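Local structure of argonaute protein (Marinitoga piezophila, 5I4A) at residues Tyr571-Phe576 with Lys580-Lys585; Leu587-Asp592 with Glu596-Gln601; Ile448-Asp453 with Phe522-Glu527; Leu6-Ile11 with Ile562-Asn567. The protein uses short guide RNAs with a 5'-hydroxyl end to bind complementary single-stranded DNA or RNA targets, and cuts them. One frame throughout, in Å; residues are numbered along the deposited sequence.

All four contacts reach the mixed sheet of the PIWI domain. Contacts 1 and 2 follow one another along strand 582-589 and meet where Val584 CG1 packs on Ile599 CD1 at 3.7 Å. Contact 3 lies on strand 443-452 of the same sheet, with its centre 20 Å from that of contact 2, yet Phe522 CD1 touches Leu587 CD1 at 3.4 Å. Contact 4 brings the N-terminal domain to strand 560-565 and joins contact 1 through Ile562 CD1 and Tyr572 CE1, 3.9 Å apart. Contact 3 contains Asp449 of the inferred active site; Val582 of contact 1 has its side chain about 9 Å from those of Asp519 and Asn627, whereas contacts 2 and 4 lie away from it.

Contact 1. Residues Tyr571-Phe576 with Lys580-Lys585; sequences YYPKTF and KGVEVK
Tyr571 and Val582 form an antiparallel hydrogen-bonded pair, with Tyr571 N giving to Val582 O (3.0 Å) and Val582 N to Tyr571 O (2.8 Å). Their side chains leave the same face of the sheet and lie side by side. With chi1 at 74°, CG of Tyr571 sits between its own N and carbonyl carbon, which folds the ring over Val582: CB of the valine stands 3.7 Å from the ring centroid and 20° off the normal, a CH-pi contact displaced toward the rim. Val584 CG2 meets the same ring at its edge, 3.8 Å from Tyr571 CD2. The ring of Tyr572 turns instead to the backbone, CD2 approaching Gly581 CA at 3.5 Å. Beyond the paired residues the two chains are joined through one water, which donates to Pro573 O (2.8 Å) and Lys580 O (2.7 Å). The phenol groups are held outside the hairpin, Tyr571 OH by Lys618 O and Tyr572 OH by Ile551 O. Strand 539-546 flanks 582-589 and packs Val545 on Val582, while helix 595-605 covers Val584 with Ile599 and Ile602 and sets Tyr603 edge-to-face with Tyr571.

Contact 2. Residues Leu587-Asp592 with Glu596-Gln601; sequences LENNTD and EEIIEQ
The apolar part of this contact is a single methyl group: Ile598 CD1 reaches out from the helix to the side chains of Asn589 and Thr591. It stands above the plane of the Asn589 amide, almost equally far from CG, OD1 and ND2 of Asn589, with ND2 at 3.4 Å and CG at 3.5 Å. Thr591 OG1 touches the same methyl at 3.7 Å. The isoleucine chain is extended, chi2 177°, which carries CD1 across to an asparagine coming from the opposite direction.

The polar part lies within 587-592 and holds that amide in place. Asn589 OD1 accepts twice from Thr591: from OG1 at 2.6 Å, in the carbonyl plane on a lone pair, and from the backbone N at 2.9 Å, from above that plane. Asn589 ND2 gives to Tyr593 O, so both ends of the amide are tied down beneath the methyl. On the helix, Glu597 OE1 accepts from Thr594 N.

The backbone bond from Thr591 to Asn589 OD1 defines an Asx turn. It closes strand 582-589 and starts the short connection to helix 595-605, a strand-to-helix connection at the surface of the RNase H-like PIWI domain.

Contact 3. Residues Ile448-Asp453 with Phe522-Glu527; sequences IDLSHD and FIEDIE
Glu524 is bent at chi2 (64°), which swings its carboxylate back toward strand 443-452, the strand that also carries Asp449 of the inferred active site, while the first torsion of His452 sets the imidazole anti to its own carbonyl carbon and aims NE2 at the glutamate. The two side chains come from opposite directions. NE2 donates to Glu524 OE2 at 3.3 Å with an angle of 150° at the hydrogen; the oxygen lies at the edge of the ring, near its plane, and the carboxylate is turned 52° against the imidazole. The bond is long, and OE2 is modelled too close to CD2 of Leu450, so its exact length is doubtful. Leu450 passes alongside the glutamate, running in the reverse direction.

Each polar end has a second partner. Thr459 OG1 bonds to His452 ND1, fixing the ring from its other nitrogen. Glu524 OE1 forms a salt bridge with Arg518 and accepts a weak bond from Ile523 N (3.2 Å). The buried carboxylate thus appears to lie between the imidazole and the guanidinium of Arg518, whose charge would probably stabilise it as an anion.

Glu524 also packs on Glu485, one of the inferred active-site residues, and the neighbouring Asp525 N gives a weak bond to Glu485 OE2. This places the polar network directly beside Glu485, consistent with a second-shell position next to the inferred active site.

Contact 4. Residues Leu6-Ile11 with Ile562-Asn567; sequences LNLYKI and IKLDEN
Leu6 points across to two residues of strand 560-565, sending one methyl to each. Its CD2 branch meets Ile562 CD1 at 4.1 Å, the two side chains sliding past each other in opposite directions. Its CD1 branch touches Leu564 CD2, also at 4.1 Å, but here the chains cross obliquely. An extended Ile562, chi2 175°, puts its terminal methyl far enough out to reach the leucine. Leu564 leaves its backbone at an angle to the gap, and its CD2 turns back to lie near both leucines of the N-terminal segment, with Leu8 CD1 at 4.3 Å. The separations are those of relaxed van der Waals contact, and all four side chains are buried.

Within 562-567 the polar groups are engaged with one another: Asp565 OD1 accepts from Asn567 N at 2.9 Å, an Asx turn at the tight reversal into strand 568-571, and Lys563 NZ forms a salt bridge with Glu566 OE1 at 3.1 Å.

Ile140 of strand 127-140 adds to this cluster by packing on Leu8 and Leu564, and Ile551 covers Leu8. The cluster is an interdomain hydrophobic seam, joining the start of the N-terminal domain in the PAZ lobe to the PIWI sheet of the other lobe in this bilobed Argonaute.

Contact 1. Residues Tyr571-Phe576 with Lys580-Lys585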
# COMPACT_ATOMS: atom_id res chain seq x y z
N TYR A 571 -10.05 0.62 -10.12
CA TYR A 571 -9.37 -0.28 -11.02
C TYR A 571 -8.72 -1.40 -10.22
O TYR A 571 -8.32 -1.22 -9.07
CB TYR A 571 -8.34 0.45 -11.90
CG TYR A 571 -7.06 0.89 -11.22
CD1 TYR A 571 -6.00 -0.00 -11.03
CD2 TYR A 571 -6.88 2.20 -10.82
CE1 TYR A 571 -4.82 0.40 -10.43
CE2 TYR A 571 -5.70 2.61 -10.21
CZ TYR A 571 -4.68 1.71 -10.02
OH TYR A 571 -3.51 2.11 -9.43
N TYR A 572 -8.64 -2.57 -10.85
CA TYR A 572 -8.02 -3.75 -10.25
C TYR A 572 -6.82 -4.12 -11.11
O TYR A 572 -6.99 -4.73 -12.18
CB TYR A 572 -9.01 -4.91 -10.16
CG TYR A 572 -10.19 -4.62 -9.24
CD1 TYR A 572 -11.25 -3.84 -9.67
CD2 TYR A 572 -10.23 -5.14 -7.95
CE1 TYR A 572 -12.32 -3.57 -8.83
CE2 TYR A 572 -11.29 -4.88 -7.11
CZ TYR A 572 -12.34 -4.09 -7.56
OH TYR A 572 -13.40 -3.83 -6.73
N PRO A 573 -5.61 -3.76 -10.71
CA PRO A 573 -4.45 -3.99 -11.57
C PRO A 573 -4.12 -5.47 -11.69
O PRO A 573 -4.47 -6.28 -10.84
CB PRO A 573 -3.32 -3.23 -10.86
CG PRO A 573 -3.74 -3.23 -9.42
CD PRO A 573 -5.24 -3.15 -9.42
N LYS A 574 -3.43 -5.80 -12.78
CA LYS A 574 -3.03 -7.19 -13.00
C LYS A 574 -2.10 -7.65 -11.89
O LYS A 574 -1.17 -6.94 -11.50
CB LYS A 574 -2.35 -7.34 -14.36
CG LYS A 574 -1.98 -8.79 -14.68
CD LYS A 574 -1.61 -8.98 -16.15
CE LYS A 574 -0.17 -8.59 -16.43
NZ LYS A 574 0.07 -7.12 -16.27
N THR A 575 -2.37 -8.84 -11.37
CA THR A 575 -1.62 -9.38 -10.25
C THR A 575 -1.76 -10.90 -10.26
O THR A 575 -2.83 -11.42 -10.58
CB THR A 575 -2.13 -8.81 -8.92
OG1 THR A 575 -2.14 -7.37 -8.98
CG2 THR A 575 -1.25 -9.23 -7.77
N PHE A 576 -0.67 -11.59 -9.94
CA PHE A 576 -0.72 -13.04 -9.74
C PHE A 576 -1.07 -13.41 -8.30
O PHE A 576 -1.08 -14.60 -7.97
CB PHE A 576 0.61 -13.68 -10.15
CG PHE A 576 1.81 -13.11 -9.45
CD1 PHE A 576 2.48 -12.01 -9.98
CD2 PHE A 576 2.28 -13.66 -8.27
CE1 PHE A 576 3.58 -11.48 -9.35
CE2 PHE A 576 3.39 -13.14 -7.63
CZ PHE A 576 4.04 -12.04 -8.17
N LYS A 580 -7.05 -7.30 -5.68
CA LYS A 580 -7.15 -6.12 -4.83
C LYS A 580 -7.44 -4.90 -5.68
O LYS A 580 -6.93 -4.77 -6.80
CB LYS A 580 -5.86 -5.90 -4.02
CG LYS A 580 -5.53 -7.01 -3.04
CD LYS A 580 -4.77 -6.48 -1.83
CE LYS A 580 -3.59 -5.61 -2.25
NZ LYS A 580 -2.82 -5.11 -1.07
N GLY A 581 -8.26 -4.00 -5.15
CA GLY A 581 -8.69 -2.83 -5.88
C GLY A 581 -7.97 -1.56 -5.46
O GLY A 581 -7.40 -1.47 -4.38
N VAL A 582 -8.01 -0.58 -6.36
CA VAL A 582 -7.47 0.75 -6.11
C VAL A 582 -8.54 1.76 -6.45
O VAL A 582 -8.96 1.86 -7.61
CB VAL A 582 -6.19 1.02 -6.92
CG1 VAL A 582 -5.74 2.45 -6.72
CG2 VAL A 582 -5.09 0.05 -6.52
N GLU A 583 -9.00 2.51 -5.45
CA GLU A 583 -10.05 3.50 -5.64
C GLU A 583 -9.45 4.82 -6.12
O GLU A 583 -8.41 5.26 -5.63
CB GLU A 583 -10.82 3.72 -4.34
CG GLU A 583 -12.29 3.37 -4.44
CD GLU A 583 -13.04 3.69 -3.17
OE1 GLU A 583 -13.45 4.86 -3.01
OE2 GLU A 583 -13.22 2.78 -2.33
N VAL A 584 -10.13 5.45 -7.08
CA VAL A 584 -9.70 6.71 -7.66
C VAL A 584 -10.89 7.67 -7.61
O VAL A 584 -11.94 7.38 -8.19
CB VAL A 584 -9.21 6.54 -9.11
CG1 VAL A 584 -8.57 7.82 -9.61
CG2 VAL A 584 -8.23 5.38 -9.21
N LYS A 585 -10.72 8.80 -6.93
CA LYS A 585 -11.79 9.77 -6.75
C LYS A 585 -11.32 11.14 -7.23
O LYS A 585 -10.37 11.70 -6.67
CB LYS A 585 -12.24 9.86 -5.29
CG LYS A 585 -13.30 10.92 -5.04
CD LYS A 585 -13.58 11.10 -3.56
CE LYS A 585 -14.73 12.06 -3.35
NZ LYS A 585 -14.57 13.29 -4.19
O HOH W 1 -5.39 -6.49 -8.24

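Contact 2. Residues Leu587-Asp592 with Glu596-Gln601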
# COMPACT_ATOMS: atom_id res chain seq x y z
N LEU A 587 -11.49 14.55 -6.88
CA LEU A 587 -11.99 15.57 -5.96
C LEU A 587 -12.33 16.86 -6.70
O LEU A 587 -13.41 17.43 -6.51
CB LEU A 587 -10.95 15.85 -4.87
CG LEU A 587 -11.20 15.24 -3.49
CD1 LEU A 587 -10.29 15.89 -2.47
CD2 LEU A 587 -12.65 15.40 -3.08
N GLU A 588 -11.42 17.32 -7.55
CA GLU A 588 -11.61 18.55 -8.30
C GLU A 588 -11.07 18.32 -9.71
O GLU A 588 -10.22 17.45 -9.93
CB GLU A 588 -10.89 19.74 -7.64
CG GLU A 588 -11.67 21.04 -7.68
CD GLU A 588 -12.82 21.06 -6.70
OE1 GLU A 588 -12.57 20.99 -5.48
OE2 GLU A 588 -13.99 21.14 -7.14
N ASN A 589 -11.57 19.11 -10.65
CA ASN A 589 -11.07 19.02 -12.02
C ASN A 589 -11.42 20.29 -12.77
O ASN A 589 -12.59 20.64 -12.90
CB ASN A 589 -11.65 17.80 -12.75
CG ASN A 589 -11.17 17.71 -14.18
OD1 ASN A 589 -10.09 18.19 -14.52
ND2 ASN A 589 -11.98 17.10 -15.04
N ASN A 590 -10.39 20.97 -13.29
CA ASN A 590 -10.57 22.08 -14.21
C ASN A 590 -9.70 21.89 -15.46
O ASN A 590 -9.43 22.86 -16.18
CB ASN A 590 -10.26 23.42 -13.54
CG ASN A 590 -8.91 23.44 -12.85
OD1 ASN A 590 -8.00 24.15 -13.29
ND2 ASN A 590 -8.78 22.69 -11.77
N THR A 591 -9.28 20.66 -15.74
CA THR A 591 -8.60 20.37 -17.00
C THR A 591 -9.64 20.22 -18.11
O THR A 591 -10.85 20.16 -17.87
CB THR A 591 -7.77 19.09 -16.90
OG1 THR A 591 -8.62 17.96 -16.70
CG2 THR A 591 -6.75 19.17 -15.77
N ASP A 592 -9.15 20.18 -19.34
CA ASP A 592 -9.99 19.91 -20.50
C ASP A 592 -10.25 18.42 -20.71
O ASP A 592 -10.93 18.05 -21.67
CB ASP A 592 -9.36 20.51 -21.75
CG ASP A 592 -9.16 22.01 -21.63
OD1 ASP A 592 -9.93 22.66 -20.89
OD2 ASP A 592 -8.23 22.54 -22.27
N GLU A 596 -13.51 10.33 -17.37
CA GLU A 596 -13.12 9.06 -17.98
C GLU A 596 -11.70 9.10 -18.53
O GLU A 596 -10.94 8.14 -18.40
CB GLU A 596 -14.11 8.69 -19.10
CG GLU A 596 -15.53 8.42 -18.63
CD GLU A 596 -16.35 9.68 -18.47
OE1 GLU A 596 -15.83 10.78 -18.73
OE2 GLU A 596 -17.54 9.57 -18.08
N GLU A 597 -11.32 10.22 -19.16
CA GLU A 597 -9.98 10.34 -19.71
C GLU A 597 -8.93 10.44 -18.61
O GLU A 597 -7.85 9.85 -18.71
CB GLU A 597 -9.90 11.55 -20.64
CG GLU A 597 -10.65 11.37 -21.95
CD GLU A 597 -10.87 12.69 -22.66
OE1 GLU A 597 -10.89 13.74 -21.99
OE2 GLU A 597 -11.03 12.67 -23.90
N ILE A 598 -9.24 11.18 -17.54
CA ILE A 598 -8.33 11.28 -16.40
C ILE A 598 -8.13 9.91 -15.77
O ILE A 598 -7.01 9.52 -15.43
CB ILE A 598 -8.85 12.30 -15.38
CG1 ILE A 598 -8.92 13.70 -16.01
CG2 ILE A 598 -7.97 12.33 -14.15
CD1 ILE A 598 -9.50 14.75 -15.09
N ILE A 599 -9.22 9.16 -15.59
CA ILE A 599 -9.13 7.84 -14.98
C ILE A 599 -8.25 6.92 -15.82
O ILE A 599 -7.45 6.14 -15.29
CB ILE A 599 -10.53 7.25 -14.78
CG1 ILE A 599 -11.38 8.16 -13.89
CG2 ILE A 599 -10.45 5.85 -14.19
CD1 ILE A 599 -10.80 8.42 -12.53
N GLU A 600 -8.39 7.00 -17.15
CA GLU A 600 -7.57 6.17 -18.02
C GLU A 600 -6.10 6.54 -17.92
O GLU A 600 -5.23 5.66 -17.95
CB GLU A 600 -8.07 6.27 -19.46
CG GLU A 600 -7.30 5.39 -20.45
CD GLU A 600 -7.52 5.79 -21.88
OE1 GLU A 600 -7.69 4.89 -22.73
OE2 GLU A 600 -7.53 7.01 -22.16
N GLN A 601 -5.80 7.84 -17.80
CA GLN A 601 -4.40 8.24 -17.68
C GLN A 601 -3.81 7.79 -16.35
O GLN A 601 -2.64 7.41 -16.29
CB GLN A 601 -4.27 9.76 -17.83
CG GLN A 601 -4.36 10.24 -19.26
CD GLN A 601 -4.25 11.75 -19.37
OE1 GLN A 601 -3.39 12.36 -18.73
NE2 GLN A 601 -5.12 12.35 -20.16

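Contact 3. Residues Ile448-Asp453 with Phe522-Glu527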
# COMPACT_ATOMS: atom_id res chain seq x y z
N ILE A 448 1.65 12.38 -4.18
CA ILE A 448 1.79 13.00 -2.87
C ILE A 448 1.60 11.94 -1.80
O ILE A 448 0.53 11.33 -1.71
CB ILE A 448 0.79 14.15 -2.65
CG1 ILE A 448 0.87 15.17 -3.79
CG2 ILE A 448 1.03 14.82 -1.31
CD1 ILE A 448 2.22 15.83 -3.91
N ASP A 449 2.63 11.73 -0.97
CA ASP A 449 2.55 10.87 0.21
C ASP A 449 2.78 11.75 1.43
O ASP A 449 3.89 12.24 1.65
CB ASP A 449 3.57 9.73 0.14
CG ASP A 449 3.37 8.70 1.25
OD1 ASP A 449 2.91 9.05 2.36
OD2 ASP A 449 3.69 7.51 1.01
N LEU A 450 1.73 11.95 2.22
CA LEU A 450 1.78 12.84 3.38
C LEU A 450 1.00 12.21 4.52
O LEU A 450 -0.21 11.98 4.39
CB LEU A 450 1.24 14.22 3.03
CG LEU A 450 1.17 15.27 4.15
CD1 LEU A 450 1.54 16.64 3.63
CD2 LEU A 450 -0.23 15.29 4.71
N SER A 451 1.68 11.94 5.63
CA SER A 451 1.07 11.30 6.79
C SER A 451 1.35 12.12 8.05
O SER A 451 2.31 12.88 8.12
CB SER A 451 1.58 9.87 6.98
OG SER A 451 2.99 9.84 7.15
N HIS A 452 0.49 11.93 9.05
CA HIS A 452 0.58 12.63 10.33
C HIS A 452 0.44 11.62 11.45
O HIS A 452 -0.58 10.94 11.55
CB HIS A 452 -0.50 13.71 10.46
CG HIS A 452 -0.52 14.71 9.35
ND1 HIS A 452 0.60 15.41 8.96
CD2 HIS A 452 -1.52 15.13 8.54
CE1 HIS A 452 0.29 16.22 7.97
NE2 HIS A 452 -0.99 16.07 7.69
N ASP A 453 1.46 11.53 12.30
CA ASP A 453 1.42 10.64 13.46
C ASP A 453 1.65 11.39 14.77
O ASP A 453 1.98 12.58 14.77
CB ASP A 453 2.44 9.52 13.32
CG ASP A 453 1.84 8.24 12.78
OD1 ASP A 453 1.37 7.41 13.60
OD2 ASP A 453 1.83 8.06 11.55
N PHE A 522 -7.52 13.94 0.78
CA PHE A 522 -7.06 15.26 1.18
C PHE A 522 -7.73 15.65 2.49
O PHE A 522 -8.94 15.89 2.52
CB PHE A 522 -7.37 16.29 0.10
CG PHE A 522 -6.55 16.15 -1.16
CD1 PHE A 522 -6.93 15.29 -2.17
CD2 PHE A 522 -5.40 16.91 -1.34
CE1 PHE A 522 -6.19 15.17 -3.33
CE2 PHE A 522 -4.65 16.80 -2.50
CZ PHE A 522 -5.05 15.92 -3.50
N ILE A 523 -6.95 15.71 3.57
CA ILE A 523 -7.44 16.18 4.86
C ILE A 523 -6.90 17.56 5.20
O ILE A 523 -7.31 18.15 6.21
CB ILE A 523 -7.12 15.15 5.96
CG1 ILE A 523 -7.76 13.81 5.58
CG2 ILE A 523 -7.69 15.53 7.32
CD1 ILE A 523 -9.25 13.92 5.32
N GLU A 524 -6.04 18.12 4.36
CA GLU A 524 -5.53 19.47 4.56
C GLU A 524 -6.58 20.49 4.14
O GLU A 524 -7.66 20.15 3.65
CB GLU A 524 -4.22 19.66 3.80
CG GLU A 524 -3.05 18.82 4.31
CD GLU A 524 -3.29 17.33 4.16
OE1 GLU A 524 -3.98 16.92 3.21
OE2 GLU A 524 -2.79 16.56 5.01
N ASP A 525 -6.26 21.77 4.33
CA ASP A 525 -7.14 22.86 3.90
C ASP A 525 -7.20 22.85 2.38
O ASP A 525 -6.28 23.33 1.71
CB ASP A 525 -6.64 24.19 4.43
CG ASP A 525 -7.73 25.24 4.52
OD1 ASP A 525 -8.66 25.20 3.70
OD2 ASP A 525 -7.65 26.10 5.42
N ILE A 526 -8.28 22.30 1.83
CA ILE A 526 -8.31 22.00 0.39
C ILE A 526 -8.32 23.28 -0.43
O ILE A 526 -7.71 23.34 -1.51
CB ILE A 526 -9.50 21.08 0.06
CG1 ILE A 526 -9.34 20.51 -1.36
CG2 ILE A 526 -10.83 21.81 0.20
CD1 ILE A 526 -8.06 19.74 -1.57
N GLU A 527 -8.99 24.33 0.06
CA GLU A 527 -9.06 25.57 -0.70
C GLU A 527 -7.68 26.22 -0.82
O GLU A 527 -7.32 26.73 -1.89
CB GLU A 527 -10.05 26.54 -0.04
CG GLU A 527 -11.49 26.05 -0.06
CD GLU A 527 -12.01 25.84 -1.47
OE1 GLU A 527 -11.77 26.72 -2.33
OE2 GLU A 527 -12.66 24.81 -1.72

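Contact 4. Residues Leu6-Ile11 with Ile562-Asn567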
# COMPACT_ATOMS: atom_id res chain seq x y z
N LEU A 6 -20.88 -6.62 -7.08
CA LEU A 6 -20.00 -5.94 -6.15
C LEU A 6 -20.49 -6.19 -4.73
O LEU A 6 -21.70 -6.34 -4.50
CB LEU A 6 -19.92 -4.43 -6.42
CG LEU A 6 -19.22 -3.98 -7.70
CD1 LEU A 6 -19.04 -2.47 -7.71
CD2 LEU A 6 -17.88 -4.69 -7.87
N ASN A 7 -19.56 -6.24 -3.79
CA ASN A 7 -19.90 -6.49 -2.39
C ASN A 7 -20.48 -5.26 -1.69
O ASN A 7 -20.23 -5.04 -0.50
CB ASN A 7 -18.67 -7.01 -1.65
CG ASN A 7 -17.56 -5.98 -1.54
OD1 ASN A 7 -17.51 -5.03 -2.32
ND2 ASN A 7 -16.67 -6.17 -0.58
N LEU A 8 -21.25 -4.45 -2.41
CA LEU A 8 -21.83 -3.23 -1.87
C LEU A 8 -23.29 -3.47 -1.50
O LEU A 8 -24.02 -4.17 -2.21
CB LEU A 8 -21.72 -2.09 -2.88
CG LEU A 8 -20.29 -1.64 -3.17
CD1 LEU A 8 -20.25 -0.67 -4.34
CD2 LEU A 8 -19.69 -1.02 -1.92
N TYR A 9 -23.71 -2.89 -0.38
CA TYR A 9 -25.06 -3.07 0.13
C TYR A 9 -25.63 -1.71 0.52
O TYR A 9 -25.01 -0.97 1.29
CB TYR A 9 -25.07 -4.03 1.32
CG TYR A 9 -24.67 -5.44 0.93
CD1 TYR A 9 -25.61 -6.33 0.42
CD2 TYR A 9 -23.36 -5.87 1.04
CE1 TYR A 9 -25.25 -7.61 0.04
CE2 TYR A 9 -22.99 -7.15 0.67
CZ TYR A 9 -23.94 -8.01 0.18
OH TYR A 9 -23.58 -9.29 -0.19
N LYS A 10 -26.81 -1.41 -0.01
CA LYS A 10 -27.41 -0.10 0.19
C LYS A 10 -27.92 0.05 1.62
O LYS A 10 -28.60 -0.84 2.15
CB LYS A 10 -28.55 0.11 -0.80
CG LYS A 10 -29.06 1.53 -0.89
CD LYS A 10 -30.07 1.67 -2.03
CE LYS A 10 -30.67 3.06 -2.07
NZ LYS A 10 -29.63 4.11 -2.29
N ILE A 11 -27.58 1.17 2.25
CA ILE A 11 -28.01 1.46 3.61
C ILE A 11 -29.34 2.20 3.54
O ILE A 11 -29.44 3.26 2.92
CB ILE A 11 -26.95 2.29 4.35
CG1 ILE A 11 -25.72 1.42 4.65
CG2 ILE A 11 -27.53 2.89 5.63
CD1 ILE A 11 -24.44 2.20 4.82
N ILE A 562 -13.86 -0.04 -13.01
CA ILE A 562 -15.28 -0.03 -12.67
C ILE A 562 -15.66 1.37 -12.22
O ILE A 562 -14.96 1.98 -11.40
CB ILE A 562 -15.61 -1.07 -11.59
CG1 ILE A 562 -15.35 -2.48 -12.13
CG2 ILE A 562 -17.05 -0.92 -11.11
CD1 ILE A 562 -15.53 -3.56 -11.09
N LYS A 563 -16.76 1.89 -12.75
CA LYS A 563 -17.28 3.19 -12.36
C LYS A 563 -18.29 3.01 -11.24
O LYS A 563 -19.28 2.28 -11.40
CB LYS A 563 -17.92 3.90 -13.55
CG LYS A 563 -18.77 5.10 -13.17
CD LYS A 563 -18.75 6.13 -14.29
CE LYS A 563 -20.08 6.86 -14.41
NZ LYS A 563 -20.02 7.90 -15.47
N LEU A 564 -18.05 3.66 -10.10
CA LEU A 564 -19.01 3.70 -9.01
C LEU A 564 -20.03 4.82 -9.21
O LEU A 564 -21.24 4.56 -9.23
CB LEU A 564 -18.29 3.87 -7.68
CG LEU A 564 -17.30 2.77 -7.32
CD1 LEU A 564 -16.66 3.08 -5.98
CD2 LEU A 564 -17.99 1.42 -7.29
N ASP A 565 -19.56 6.05 -9.35
CA ASP A 565 -20.41 7.18 -9.70
C ASP A 565 -19.62 8.10 -10.62
O ASP A 565 -18.57 7.72 -11.16
CB ASP A 565 -20.92 7.90 -8.44
CG ASP A 565 -19.80 8.44 -7.57
OD1 ASP A 565 -18.87 9.09 -8.08
OD2 ASP A 565 -19.86 8.22 -6.34
N GLU A 566 -20.11 9.33 -10.77
CA GLU A 566 -19.56 10.23 -11.77
C GLU A 566 -18.10 10.59 -11.49
O GLU A 566 -17.33 10.84 -12.42
CB GLU A 566 -20.42 11.49 -11.86
CG GLU A 566 -20.26 12.28 -13.15
CD GLU A 566 -20.73 11.50 -14.38
OE1 GLU A 566 -21.39 10.45 -14.23
OE2 GLU A 566 -20.43 11.95 -15.51
N ASN A 567 -17.71 10.61 -10.22
CA ASN A 567 -16.37 11.05 -9.83
C ASN A 567 -15.55 9.98 -9.13
O ASN A 567 -14.46 10.28 -8.65
CB ASN A 567 -16.47 12.29 -8.94
CG ASN A 567 -16.74 13.56 -9.72
OD1 ASN A 567 -17.82 13.75 -10.28
ND2 ASN A 567 -15.75 14.45 -9.76